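Local coordinates for protein putative aminopeptidase (PDB 5NTH) that probably removes amino acids from the N-terminus of peptides as a manganese-dependent metalloaminopeptidase of the M17 family, and is bound here by the inhibitor actinonin, at residues N292-G297 with D411-M416; V374-G379 with L395-Y400; A154-A159 with S212-Q217; P273-T278 with L356-N361. One frame throughout, in Å; residues are numbered along the deposited sequence.

In the fold
Contacts 1 and 4 belong to the same mixed sheet of the catalytic domain and lie in its buried interior. Strand 291-300 of contact 1 is the sheet neighbour of strand 349-361 of contact 4, and Gly-297 O lies 3.0 Å from Cys-357 N. One pairing is parallel and the other antiparallel, both built from backbone bonds and mostly apolar side chains. Contact 2, partly buried, sets a turn against helix 391-404, whose inner side packs on that sheet, and relies on a carboxylate and an aromatic face. Contact 3 is buried too but touches none of the others; it joins the N-terminal and catalytic regions through glutamine amides.

Contact 1: residues N292-G297 with D411-M416; sequences NIAMVG and DVLIDM
Ala-294 and Val-296 each hold strand 412-416 by two backbone bonds, the ladder of a parallel pair: Ala-294 N to Val-412 O, Ile-414 N to Ala-294 O, Val-296 N to Ile-414 O (2.8 Å) and Met-416 N to Val-296 O (2.8 Å). The segment axes approach to 4.7 Å and diverge by 15°. At the start the ladder frays. Asn-292 O accepts Asp-411 N from above its carbonyl plane at 3.0 Å, and Val-412 N only weakly, while Asp-411, its CG beside the backbone N (chi1 -53°), brings OD2 back to Asn-292 N at 2.8 Å, using the anti side of the carboxylate. At the other end Gly-297 leads directly into Lys-298, a manganese ligand.

Ile-293 and Met-295 share a face with Val-412 and Ile-414. Met-295 CG lies alongside Ile-414 CB at 4.1 Å, and helix 528-536 packs on this face. On the other face, under helix 391-404, Val-296 CG2 meets Leu-413 CD2 at 4.2 Å, and Asp-415 OD1 sits 3.7 Å from Val-296 CB.

Backbone polar groups are thus spent on the ladder, and both faces are largely apolar, the exception being buried Asp-415, whose OD2 is hydrogen-bonded to His-510 ND1.

Contact 2: residues V374-G379 with L395-Y400; sequences VVMKSG and LGDGVY
Tyr-400, Lys-377 and Asp-397 bury the largest areas where the turn after strand 373-375 meets helix 391-404, the catalytic-domain helix that follows directly on Glu-390, a manganese ligand. Tyr-400 stands out from the helix with CG anti to its backbone N (chi1 -174°), which turns one ring face to the turn. Ser-378 CA lies over that face, 4.1 Å from the centroid of the Tyr-400 ring and 24° off the normal, a CH-pi contact; Lys-377 O lies above the same face, displaced toward the rim.

Asp-397 supplies the single hydrogen bond between the segments. Asp-397 OD1 takes Lys-377 N at 2.8 Å on the syn side, with an N-H...O angle of 163°, and Lys-377 CB closes in on Asp-397 OD1 at 3.3 Å. The other oxygen, OD2, accepts Ile-263 N, which fixes the carboxylate at both ends. Lys-377 sends its amine away from the helix, to Lys-258 O and a cation-pi contact with Tyr-260.

The turn itself is type I, closed by Gly-379 N to Met-376 O at 3.0 Å. Met-376, bent at chi2 and chi3, lays CE 3.7 Å from Gly-396 CA.

Strand 373-375 pairs with strand 381-383, and Val-375 packs on Tyr-174 of a neighbouring subunit. From other positions on the helix, Leu-395 and Val-399 reach strands 291-300 and 412-417, so the helix lies between the turn and the main sheet.

Contact 3: residues A154-A159 with S212-Q217; sequences AVARAA and SVQLCQ
Ala-156 and Arg-157, near the end of the helix that starts at 148, open a type I beta turn (Ala-156 to Ala-159) that lies against helix 203-221. The contact thus joins the N-terminal region of the M17 chain to its catalytic region.

The tight part is centred on Gln-214. An extended chain carries Gln-214 NE2 to Ala-156 O at 2.8 Å, with an N-H...O angle of 165° and the oxygen close to the amide plane. Gln-214 NE2 also bonds to Asn-31 OD1 and touches Ala-159 CB at 3.6 Å. Beside it, Val-213 CG1 (anti to its backbone N, chi1 160°) fits against Ala-156 CB at 4.1 Å and Arg-157 CB at 3.9 Å.

The looser part runs past Arg-157 and Gln-217. Arg-157 is partly exposed, and its extended chain leaves the interface, placing NE on Ser-121 OG and NH1 on Gly-453 O. Gln-217 NE2 reaches Arg-157 O at 2.8 Å, but the bond is bent, 139° at the hydrogen; the same nitrogen is shared with Ala-523 O. A single water bridges turn and helix, donating to Ala-159 O at 2.9 Å and to Gln-217 OE1 at 2.8 Å.

Contact 4: residues P273-T278 with L356-N361; sequences PAHLVT and LCLAEN
His-275 and Val-277 pair with Leu-358 and Leu-356 as antiparallel hydrogen-bonded pairs, the strand segments approaching to 5.0 Å at 155° between their directions. Leu-358 N gives a bond of 2.8 Å to His-275 O, while His-275 N reaches Leu-358 O at 3.0 Å from above that carbonyl plane. Val-277 and Leu-356 bond both ways, although the modelled length from Leu-356 N to Val-277 O is doubtfully short.

Leu-358 traces the packing outward. Leu-358 CB lies 3.3 Å from His-275 O and 4.0 Å from His-275 CB. Set beside the backbone N (chi1 -55°), Leu-358 CG stays 3.8 Å from His-275 O, and Leu-358 CD1 ends 3.7 Å from Val-277 CG2, meeting the imidazole of His-275 obliquely. On the opposite face, between non-hydrogen-bonded partners, Leu-276 CD2 touches Cys-357 SG at 3.8 Å.

Helix 229-243 packs on the face of His-275 and Leu-358, and helix 391-404 on that of Cys-357. Strand 246-251 pairs with the far edge of 275-282, and strand 291-300 with that of 349-361. At the end of strand 349-361, Asn-361 ND2 is hydrogen-bonded to Asp-303 OD1, of a manganese ligand, and Glu-360 forms a salt bridge with Arg-369 of another subunit.

Contact 1: residues N292-G297 with D411-M416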
loop_
_atom_site.group_PDB
_atom_site.type_symbol
_atom_site.label_atom_id
_atom_site.label_comp_id
_atom_site.label_asym_id
_atom_site.label_seq_id
_atom_site.Cartn_x
_atom_site.Cartn_y
_atom_site.Cartn_z
ATOM N N ASN A 292 -2.861 -17.775 -47.097
ATOM C CA ASN A 292 -3.081 -16.354 -46.756
ATOM C C ASN A 292 -2.740 -16.080 -45.304
ATOM O O ASN A 292 -3.013 -16.919 -44.433
ATOM C CB ASN A 292 -4.534 -15.956 -46.958
ATOM C CG ASN A 292 -4.951 -16.010 -48.403
ATOM O OD1 ASN A 292 -4.111 -15.959 -49.310
ATOM N ND2 ASN A 292 -6.244 -16.092 -48.631
ATOM N N ILE A 293 -2.157 -14.910 -45.047
ATOM C CA ILE A 293 -1.665 -14.591 -43.722
ATOM C C ILE A 293 -2.087 -13.213 -43.297
ATOM O O ILE A 293 -1.763 -12.244 -43.957
ATOM C CB ILE A 293 -0.149 -14.746 -43.671
ATOM C CG1 ILE A 293 0.174 -16.245 -43.709
ATOM C CG2 ILE A 293 0.416 -14.181 -42.376
ATOM C CD1 ILE A 293 1.417 -16.594 -44.458
ATOM N N ALA A 294 -2.813 -13.128 -42.191
ATOM C CA ALA A 294 -3.138 -11.845 -41.610
ATOM C C ALA A 294 -2.358 -11.706 -40.326
ATOM O O ALA A 294 -2.142 -12.673 -39.591
ATOM C CB ALA A 294 -4.611 -11.734 -41.355
ATOM N N MET A 295 -1.906 -10.488 -40.084
ATOM C CA MET A 295 -1.177 -10.160 -38.878
ATOM C C MET A 295 -1.871 -8.991 -38.168
ATOM O O MET A 295 -2.463 -8.134 -38.817
ATOM C CB MET A 295 0.259 -9.828 -39.247
ATOM C CG MET A 295 1.094 -11.047 -39.608
ATOM S SD MET A 295 2.861 -10.676 -39.833
ATOM C CE MET A 295 2.813 -9.335 -41.027
ATOM N N VAL A 296 -1.815 -8.970 -36.838
ATOM C CA VAL A 296 -2.462 -7.904 -36.048
ATOM C C VAL A 296 -1.623 -7.543 -34.836
ATOM O O VAL A 296 -1.134 -8.413 -34.122
ATOM C CB VAL A 296 -3.859 -8.315 -35.547
ATOM C CG1 VAL A 296 -4.583 -7.143 -34.906
ATOM C CG2 VAL A 296 -4.711 -8.857 -36.682
ATOM N N GLY A 297 -1.487 -6.246 -34.593
ATOM C CA GLY A 297 -0.642 -5.769 -33.515
ATOM C C GLY A 297 -1.223 -4.642 -32.705
ATOM O O GLY A 297 -1.897 -3.750 -33.252
ATOM N N ASP A 411 -5.777 -17.756 -43.653
ATOM C CA ASP A 411 -5.577 -19.114 -43.181
ATOM C C ASP A 411 -4.751 -19.198 -41.922
ATOM O O ASP A 411 -4.600 -20.276 -41.345
ATOM C CB ASP A 411 -4.914 -19.962 -44.260
ATOM C CG ASP A 411 -5.654 -19.896 -45.582
ATOM O OD1 ASP A 411 -6.890 -20.192 -45.613
ATOM O OD2 ASP A 411 -4.975 -19.526 -46.580
ATOM N N VAL A 412 -4.203 -18.071 -41.493
ATOM C CA VAL A 412 -3.542 -18.013 -40.186
ATOM C C VAL A 412 -3.525 -16.579 -39.696
ATOM O O VAL A 412 -3.311 -15.656 -40.467
ATOM C CB VAL A 412 -2.145 -18.684 -40.238
ATOM C CG1 VAL A 412 -1.409 -18.234 -41.472
ATOM C CG2 VAL A 412 -1.309 -18.440 -38.988
ATOM N N LEU A 413 -3.831 -16.409 -38.416
ATOM C CA LEU A 413 -3.813 -15.101 -37.807
ATOM C C LEU A 413 -2.771 -15.012 -36.710
ATOM O O LEU A 413 -2.822 -15.764 -35.731
ATOM C CB LEU A 413 -5.172 -14.735 -37.247
ATOM C CG LEU A 413 -5.175 -13.225 -37.031
ATOM C CD1 LEU A 413 -6.428 -12.607 -37.603
ATOM C CD2 LEU A 413 -4.947 -12.878 -35.564
ATOM N N ILE A 414 -1.854 -14.059 -36.881
ATOM C CA ILE A 414 -0.814 -13.802 -35.903
ATOM C C ILE A 414 -1.105 -12.521 -35.153
ATOM O O ILE A 414 -1.086 -11.438 -35.743
ATOM C CB ILE A 414 0.567 -13.644 -36.543
ATOM C CG1 ILE A 414 0.865 -14.846 -37.430
ATOM C CG2 ILE A 414 1.613 -13.489 -35.448
ATOM C CD1 ILE A 414 2.213 -14.756 -38.106
ATOM N N ASP A 415 -1.311 -12.663 -33.846
ATOM C CA ASP A 415 -1.641 -11.546 -32.965
ATOM C C ASP A 415 -0.416 -11.248 -32.127
ATOM O O ASP A 415 0.146 -12.136 -31.477
ATOM C CB ASP A 415 -2.839 -11.932 -32.079
ATOM C CG ASP A 415 -3.522 -10.731 -31.418
ATOM O OD1 ASP A 415 -3.907 -9.789 -32.141
ATOM O OD2 ASP A 415 -3.711 -10.745 -30.174
ATOM N N MET A 416 0.024 -10.002 -32.154
ATOM C CA MET A 416 1.236 -9.640 -31.422
ATOM C C MET A 416 1.008 -8.384 -30.647
ATOM O O MET A 416 0.569 -7.389 -31.207
ATOM C CB MET A 416 2.437 -9.471 -32.351
ATOM C CG MET A 416 3.746 -9.330 -31.608
ATOM S SD MET A 416 5.138 -9.033 -32.702
ATOM C CE MET A 416 5.409 -10.649 -33.397
#

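Contact 2: residues V374-G379 with L395-Y400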
loop_
_atom_site.group_PDB
_atom_site.type_symbol
_atom_site.label_atom_id
_atom_site.label_comp_id
_atom_site.label_asym_id
_atom_site.label_seq_id
_atom_site.Cartn_x
_atom_site.Cartn_y
_atom_site.Cartn_z
ATOM N N VAL A 374 -19.454 -2.134 -23.945
ATOM C CA VAL A 374 -19.024 -1.749 -25.246
ATOM C C VAL A 374 -19.358 -2.889 -26.204
ATOM O O VAL A 374 -19.261 -4.072 -25.851
ATOM C CB VAL A 374 -17.538 -1.343 -25.197
ATOM C CG1 VAL A 374 -16.634 -2.548 -24.945
ATOM C CG2 VAL A 374 -17.165 -0.622 -26.480
ATOM N N VAL A 375 -19.806 -2.517 -27.396
ATOM C CA VAL A 375 -20.179 -3.473 -28.419
ATOM C C VAL A 375 -19.094 -3.504 -29.467
ATOM O O VAL A 375 -18.912 -2.573 -30.213
ATOM C CB VAL A 375 -21.516 -3.126 -29.074
ATOM C CG1 VAL A 375 -22.029 -4.320 -29.892
ATOM C CG2 VAL A 375 -22.540 -2.759 -28.012
ATOM N N MET A 376 -18.394 -4.616 -29.518
ATOM C CA MET A 376 -17.270 -4.774 -30.388
ATOM C C MET A 376 -17.806 -4.980 -31.810
ATOM O O MET A 376 -18.959 -5.305 -32.010
ATOM C CB MET A 376 -16.468 -6.010 -29.982
ATOM C CG MET A 376 -16.067 -6.113 -28.529
ATOM S SD MET A 376 -14.689 -5.066 -28.141
ATOM C CE MET A 376 -13.382 -5.844 -29.085
ATOM N N LYS A 377 -16.955 -4.807 -32.794
ATOM C CA LYS A 377 -17.320 -5.125 -34.149
ATOM C C LYS A 377 -17.911 -6.499 -34.330
ATOM O O LYS A 377 -18.813 -6.683 -35.132
ATOM C CB LYS A 377 -16.088 -5.061 -35.040
ATOM C CG LYS A 377 -16.398 -5.202 -36.511
ATOM C CD LYS A 377 -17.409 -4.165 -36.976
ATOM C CE LYS A 377 -17.510 -4.157 -38.492
ATOM N NZ LYS A 377 -18.879 -3.805 -38.914
ATOM N N SER A 378 -17.394 -7.470 -33.599
ATOM C CA SER A 378 -17.817 -8.834 -33.769
ATOM C C SER A 378 -19.228 -9.094 -33.319
ATOM O O SER A 378 -19.707 -10.216 -33.455
ATOM C CB SER A 378 -16.911 -9.745 -32.958
ATOM O OG SER A 378 -17.140 -9.532 -31.583
ATOM N N GLY A 379 -19.866 -8.079 -32.729
ATOM C CA GLY A 379 -21.195 -8.205 -32.107
ATOM C C GLY A 379 -21.207 -8.539 -30.613
ATOM O O GLY A 379 -22.193 -8.274 -29.928
ATOM N N LEU A 395 -7.554 -4.897 -29.932
ATOM C CA LEU A 395 -7.107 -6.017 -30.733
ATOM C C LEU A 395 -8.275 -6.874 -31.151
ATOM O O LEU A 395 -8.265 -7.470 -32.216
ATOM C CB LEU A 395 -6.156 -6.902 -29.953
ATOM C CG LEU A 395 -4.712 -6.495 -29.788
ATOM C CD1 LEU A 395 -4.037 -7.522 -28.890
ATOM C CD2 LEU A 395 -3.991 -6.384 -31.123
ATOM N N GLY A 396 -9.257 -6.975 -30.276
ATOM C CA GLY A 396 -10.498 -7.595 -30.618
ATOM C C GLY A 396 -11.073 -7.015 -31.885
ATOM O O GLY A 396 -11.421 -7.767 -32.763
ATOM N N ASP A 397 -11.187 -5.703 -32.012
ATOM C CA ASP A 397 -11.703 -5.127 -33.265
ATOM C C ASP A 397 -10.695 -5.375 -34.405
ATOM O O ASP A 397 -11.067 -5.496 -35.567
ATOM C CB ASP A 397 -12.039 -3.631 -33.126
ATOM C CG ASP A 397 -13.403 -3.377 -32.466
ATOM O OD1 ASP A 397 -14.278 -4.259 -32.461
ATOM O OD2 ASP A 397 -13.648 -2.275 -31.966
ATOM N N GLY A 398 -9.417 -5.466 -34.072
ATOM C CA GLY A 398 -8.394 -5.670 -35.079
ATOM C C GLY A 398 -8.500 -7.023 -35.747
ATOM O O GLY A 398 -8.424 -7.135 -36.976
ATOM N N VAL A 399 -8.642 -8.057 -34.936
ATOM C CA VAL A 399 -8.677 -9.381 -35.479
ATOM C C VAL A 399 -9.982 -9.592 -36.248
ATOM O O VAL A 399 -9.961 -10.223 -37.309
ATOM C CB VAL A 399 -8.408 -10.459 -34.431
ATOM C CG1 VAL A 399 -7.012 -10.267 -33.855
ATOM C CG2 VAL A 399 -9.481 -10.490 -33.339
ATOM N N TYR A 400 -11.091 -9.012 -35.781
ATOM C CA TYR A 400 -12.335 -9.108 -36.527
ATOM C C TYR A 400 -12.186 -8.451 -37.896
ATOM O O TYR A 400 -12.500 -9.046 -38.914
ATOM C CB TYR A 400 -13.544 -8.540 -35.783
ATOM C CG TYR A 400 -14.785 -8.830 -36.567
ATOM C CD1 TYR A 400 -15.456 -10.057 -36.448
ATOM C CD2 TYR A 400 -15.231 -7.924 -37.532
ATOM C CE1 TYR A 400 -16.585 -10.341 -37.234
ATOM C CE2 TYR A 400 -16.347 -8.192 -38.330
ATOM C CZ TYR A 400 -17.025 -9.397 -38.180
ATOM O OH TYR A 400 -18.106 -9.652 -38.975
#

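Contact 3: residues A154-A159 with S212-Q217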
loop_
_atom_site.group_PDB
_atom_site.type_symbol
_atom_site.label_atom_id
_atom_site.label_comp_id
_atom_site.label_asym_id
_atom_site.label_seq_id
_atom_site.Cartn_x
_atom_site.Cartn_y
_atom_site.Cartn_z
ATOM N N ALA A 154 20.612 -10.322 -34.048
ATOM C CA ALA A 154 21.444 -10.130 -32.827
ATOM C C ALA A 154 22.363 -8.925 -32.883
ATOM O O ALA A 154 22.661 -8.279 -31.852
ATOM C CB ALA A 154 22.279 -11.363 -32.552
ATOM N N VAL A 155 22.821 -8.630 -34.084
ATOM C CA VAL A 155 23.712 -7.525 -34.273
ATOM C C VAL A 155 22.961 -6.256 -34.465
ATOM O O VAL A 155 23.292 -5.262 -33.844
ATOM C CB VAL A 155 24.607 -7.746 -35.493
ATOM C CG1 VAL A 155 25.445 -6.506 -35.779
ATOM C CG2 VAL A 155 25.521 -8.943 -35.252
ATOM N N ALA A 156 21.984 -6.273 -35.355
ATOM C CA ALA A 156 21.147 -5.090 -35.652
ATOM C C ALA A 156 20.576 -4.459 -34.402
ATOM O O ALA A 156 20.617 -3.244 -34.221
ATOM C CB ALA A 156 19.997 -5.471 -36.564
ATOM N N ARG A 157 20.075 -5.320 -33.521
ATOM C CA ARG A 157 19.338 -4.880 -32.351
ATOM C C ARG A 157 20.287 -4.435 -31.272
ATOM O O ARG A 157 19.816 -3.870 -30.285
ATOM C CB ARG A 157 18.427 -5.996 -31.805
ATOM C CG ARG A 157 19.174 -7.087 -31.059
ATOM C CD ARG A 157 18.234 -8.144 -30.508
ATOM N NE ARG A 157 18.990 -9.244 -29.902
ATOM C CZ ARG A 157 18.521 -10.463 -29.619
ATOM N NH1 ARG A 157 17.252 -10.769 -29.869
ATOM N NH2 ARG A 157 19.327 -11.389 -29.069
ATOM N N ALA A 158 21.586 -4.725 -31.429
ATOM C CA ALA A 158 22.594 -4.416 -30.413
ATOM C C ALA A 158 23.400 -3.150 -30.721
ATOM O O ALA A 158 24.275 -2.761 -29.958
ATOM C CB ALA A 158 23.509 -5.604 -30.191
ATOM N N ALA A 159 23.063 -2.488 -31.813
ATOM C CA ALA A 159 23.749 -1.282 -32.196
ATOM C C ALA A 159 23.258 -0.167 -31.333
ATOM O O ALA A 159 22.145 -0.228 -30.842
ATOM C CB ALA A 159 23.455 -0.953 -33.651
ATOM N N SER A 212 14.553 -3.427 -40.884
ATOM C CA SER A 212 13.287 -3.598 -40.198
ATOM C C SER A 212 13.419 -3.732 -38.681
ATOM O O SER A 212 12.589 -3.202 -37.961
ATOM C CB SER A 212 12.469 -4.791 -40.747
ATOM O OG SER A 212 11.598 -4.383 -41.800
ATOM N N VAL A 213 14.396 -4.472 -38.183
ATOM C CA VAL A 213 14.553 -4.582 -36.736
ATOM C C VAL A 213 14.817 -3.170 -36.165
ATOM O O VAL A 213 14.155 -2.711 -35.233
ATOM C CB VAL A 213 15.714 -5.511 -36.358
ATOM C CG1 VAL A 213 16.200 -5.255 -34.949
ATOM C CG2 VAL A 213 15.328 -6.958 -36.482
ATOM N N GLN A 214 15.776 -2.475 -36.747
ATOM C CA GLN A 214 16.082 -1.124 -36.307
ATOM C C GLN A 214 14.998 -0.058 -36.511
ATOM O O GLN A 214 14.900 0.859 -35.694
ATOM C CB GLN A 214 17.376 -0.662 -36.941
ATOM C CG GLN A 214 18.546 -1.257 -36.207
ATOM C CD GLN A 214 19.843 -0.841 -36.802
ATOM O OE1 GLN A 214 19.858 -0.142 -37.789
ATOM N NE2 GLN A 214 20.936 -1.272 -36.211
ATOM N N LEU A 215 14.218 -0.140 -37.583
ATOM C CA LEU A 215 13.068 0.748 -37.708
ATOM C C LEU A 215 12.127 0.451 -36.534
ATOM O O LEU A 215 11.556 1.341 -35.917
ATOM C CB LEU A 215 12.334 0.545 -39.023
ATOM C CG LEU A 215 11.046 1.333 -39.155
ATOM C CD1 LEU A 215 11.180 2.784 -38.721
ATOM C CD2 LEU A 215 10.546 1.286 -40.575
ATOM N N CYS A 216 12.019 -0.816 -36.195
ATOM C CA CYS A 216 11.196 -1.210 -35.086
ATOM C C CYS A 216 11.690 -0.616 -33.769
ATOM O O CYS A 216 10.894 -0.072 -33.014
ATOM C CB CYS A 216 11.101 -2.724 -35.018
ATOM S SG CYS A 216 9.951 -3.212 -33.770
ATOM N N GLN A 217 12.986 -0.690 -33.501
ATOM C CA GLN A 217 13.534 -0.055 -32.303
ATOM C C GLN A 217 13.276 1.468 -32.274
ATOM O O GLN A 217 13.075 2.023 -31.207
ATOM C CB GLN A 217 15.025 -0.307 -32.161
ATOM C CG GLN A 217 15.430 -1.757 -31.983
ATOM C CD GLN A 217 16.952 -1.913 -31.894
ATOM O OE1 GLN A 217 17.642 -1.660 -32.861
ATOM N NE2 GLN A 217 17.472 -2.318 -30.731
HETATM O O HOH W 1 19.964 -0.107 -32.727
#

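Contact 4: residues P273-T278 with L356-N361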
loop_
_atom_site.group_PDB
_atom_site.type_symbol
_atom_site.label_atom_id
_atom_site.label_comp_id
_atom_site.label_asym_id
_atom_site.label_seq_id
_atom_site.Cartn_x
_atom_site.Cartn_y
_atom_site.Cartn_z
ATOM N N PRO A 273 -6.697 10.859 -32.492
ATOM C CA PRO A 273 -7.710 9.792 -32.504
ATOM C C PRO A 273 -7.239 8.374 -32.871
ATOM O O PRO A 273 -6.121 8.173 -33.318
ATOM C CB PRO A 273 -8.739 10.308 -33.512
ATOM C CG PRO A 273 -7.942 11.150 -34.446
ATOM C CD PRO A 273 -6.779 11.709 -33.692
ATOM N N ALA A 274 -8.131 7.417 -32.668
ATOM C CA ALA A 274 -7.865 6.032 -32.988
ATOM C C ALA A 274 -7.837 5.751 -34.504
ATOM O O ALA A 274 -8.467 6.458 -35.284
ATOM C CB ALA A 274 -8.892 5.146 -32.304
ATOM N N HIS A 275 -7.074 4.729 -34.901
ATOM C CA HIS A 275 -7.056 4.247 -36.281
ATOM C C HIS A 275 -6.955 2.742 -36.301
ATOM O O HIS A 275 -6.154 2.158 -35.568
ATOM C CB HIS A 275 -5.821 4.691 -37.076
ATOM C CG HIS A 275 -5.606 6.165 -37.167
ATOM N ND1 HIS A 275 -5.284 6.941 -36.076
ATOM C CD2 HIS A 275 -5.550 6.986 -38.245
ATOM C CE1 HIS A 275 -5.100 8.190 -36.473
ATOM N NE2 HIS A 275 -5.246 8.243 -37.785
ATOM N N LEU A 276 -7.721 2.124 -37.190
ATOM C CA LEU A 276 -7.341 0.822 -37.698
ATOM C C LEU A 276 -6.675 1.047 -39.039
ATOM O O LEU A 276 -7.254 1.624 -39.950
ATOM C CB LEU A 276 -8.527 -0.125 -37.800
ATOM C CG LEU A 276 -8.871 -0.803 -36.472
ATOM C CD1 LEU A 276 -10.191 -1.505 -36.613
ATOM C CD2 LEU A 276 -7.827 -1.824 -36.058
ATOM N N VAL A 277 -5.430 0.627 -39.135
ATOM C CA VAL A 277 -4.680 0.803 -40.345
ATOM C C VAL A 277 -4.251 -0.589 -40.767
ATOM O O VAL A 277 -3.644 -1.316 -39.964
ATOM C CB VAL A 277 -3.439 1.665 -40.116
ATOM C CG1 VAL A 277 -2.725 1.926 -41.439
ATOM C CG2 VAL A 277 -3.810 2.968 -39.427
ATOM N N THR A 278 -4.577 -0.948 -42.013
ATOM C CA THR A 278 -4.221 -2.236 -42.552
ATOM C C THR A 278 -3.543 -2.071 -43.899
ATOM O O THR A 278 -4.061 -1.388 -44.786
ATOM C CB THR A 278 -5.425 -3.143 -42.735
ATOM O OG1 THR A 278 -5.966 -3.485 -41.457
ATOM C CG2 THR A 278 -4.999 -4.434 -43.475
ATOM N N LEU A 356 -2.764 -2.531 -37.931
ATOM C CA LEU A 356 -2.301 -1.786 -36.781
ATOM C C LEU A 356 -3.458 -1.250 -35.994
ATOM O O LEU A 356 -4.248 -0.450 -36.511
ATOM C CB LEU A 356 -1.426 -0.638 -37.234
ATOM C CG LEU A 356 -0.322 -1.146 -38.139
ATOM C CD1 LEU A 356 0.463 0.034 -38.687
ATOM C CD2 LEU A 356 0.576 -2.100 -37.361
ATOM N N CYS A 357 -3.547 -1.675 -34.737
ATOM C CA CYS A 357 -4.615 -1.188 -33.872
ATOM C C CYS A 357 -4.155 0.021 -33.095
ATOM O O CYS A 357 -3.643 -0.135 -32.002
ATOM C CB CYS A 357 -5.047 -2.276 -32.918
ATOM S SG CYS A 357 -5.488 -3.802 -33.759
ATOM N N LEU A 358 -4.365 1.215 -33.648
ATOM C CA LEU A 358 -3.763 2.445 -33.117
ATOM C C LEU A 358 -4.674 3.219 -32.210
ATOM O O LEU A 358 -5.825 3.417 -32.571
ATOM C CB LEU A 358 -3.364 3.383 -34.247
ATOM C CG LEU A 358 -2.439 2.756 -35.270
ATOM C CD1 LEU A 358 -2.017 3.806 -36.270
ATOM C CD2 LEU A 358 -1.216 2.151 -34.599
ATOM N N ALA A 359 -4.116 3.693 -31.084
ATOM C CA ALA A 359 -4.843 4.463 -30.070
ATOM C C ALA A 359 -3.933 4.819 -28.923
ATOM O O ALA A 359 -3.008 4.068 -28.638
ATOM C CB ALA A 359 -5.995 3.648 -29.514
ATOM N N GLU A 360 -4.199 5.954 -28.263
ATOM C CA GLU A 360 -3.628 6.210 -26.920
ATOM C C GLU A 360 -4.712 5.924 -25.914
ATOM O O GLU A 360 -5.833 6.378 -26.091
ATOM C CB GLU A 360 -3.126 7.648 -26.697
ATOM C CG GLU A 360 -2.685 7.891 -25.233
ATOM C CD GLU A 360 -1.920 9.188 -24.946
ATOM O OE1 GLU A 360 -1.325 9.751 -25.885
ATOM O OE2 GLU A 360 -1.889 9.641 -23.762
ATOM N N ASN A 361 -4.373 5.167 -24.874
ATOM C CA ASN A 361 -5.236 5.019 -23.696
ATOM C C ASN A 361 -4.991 6.170 -22.698
ATOM O O ASN A 361 -4.071 6.129 -21.859
ATOM C CB ASN A 361 -5.018 3.666 -23.014
ATOM C CG ASN A 361 -6.154 3.309 -22.068
ATOM O OD1 ASN A 361 -7.239 3.888 -22.138
ATOM N ND2 ASN A 361 -5.914 2.356 -21.185
#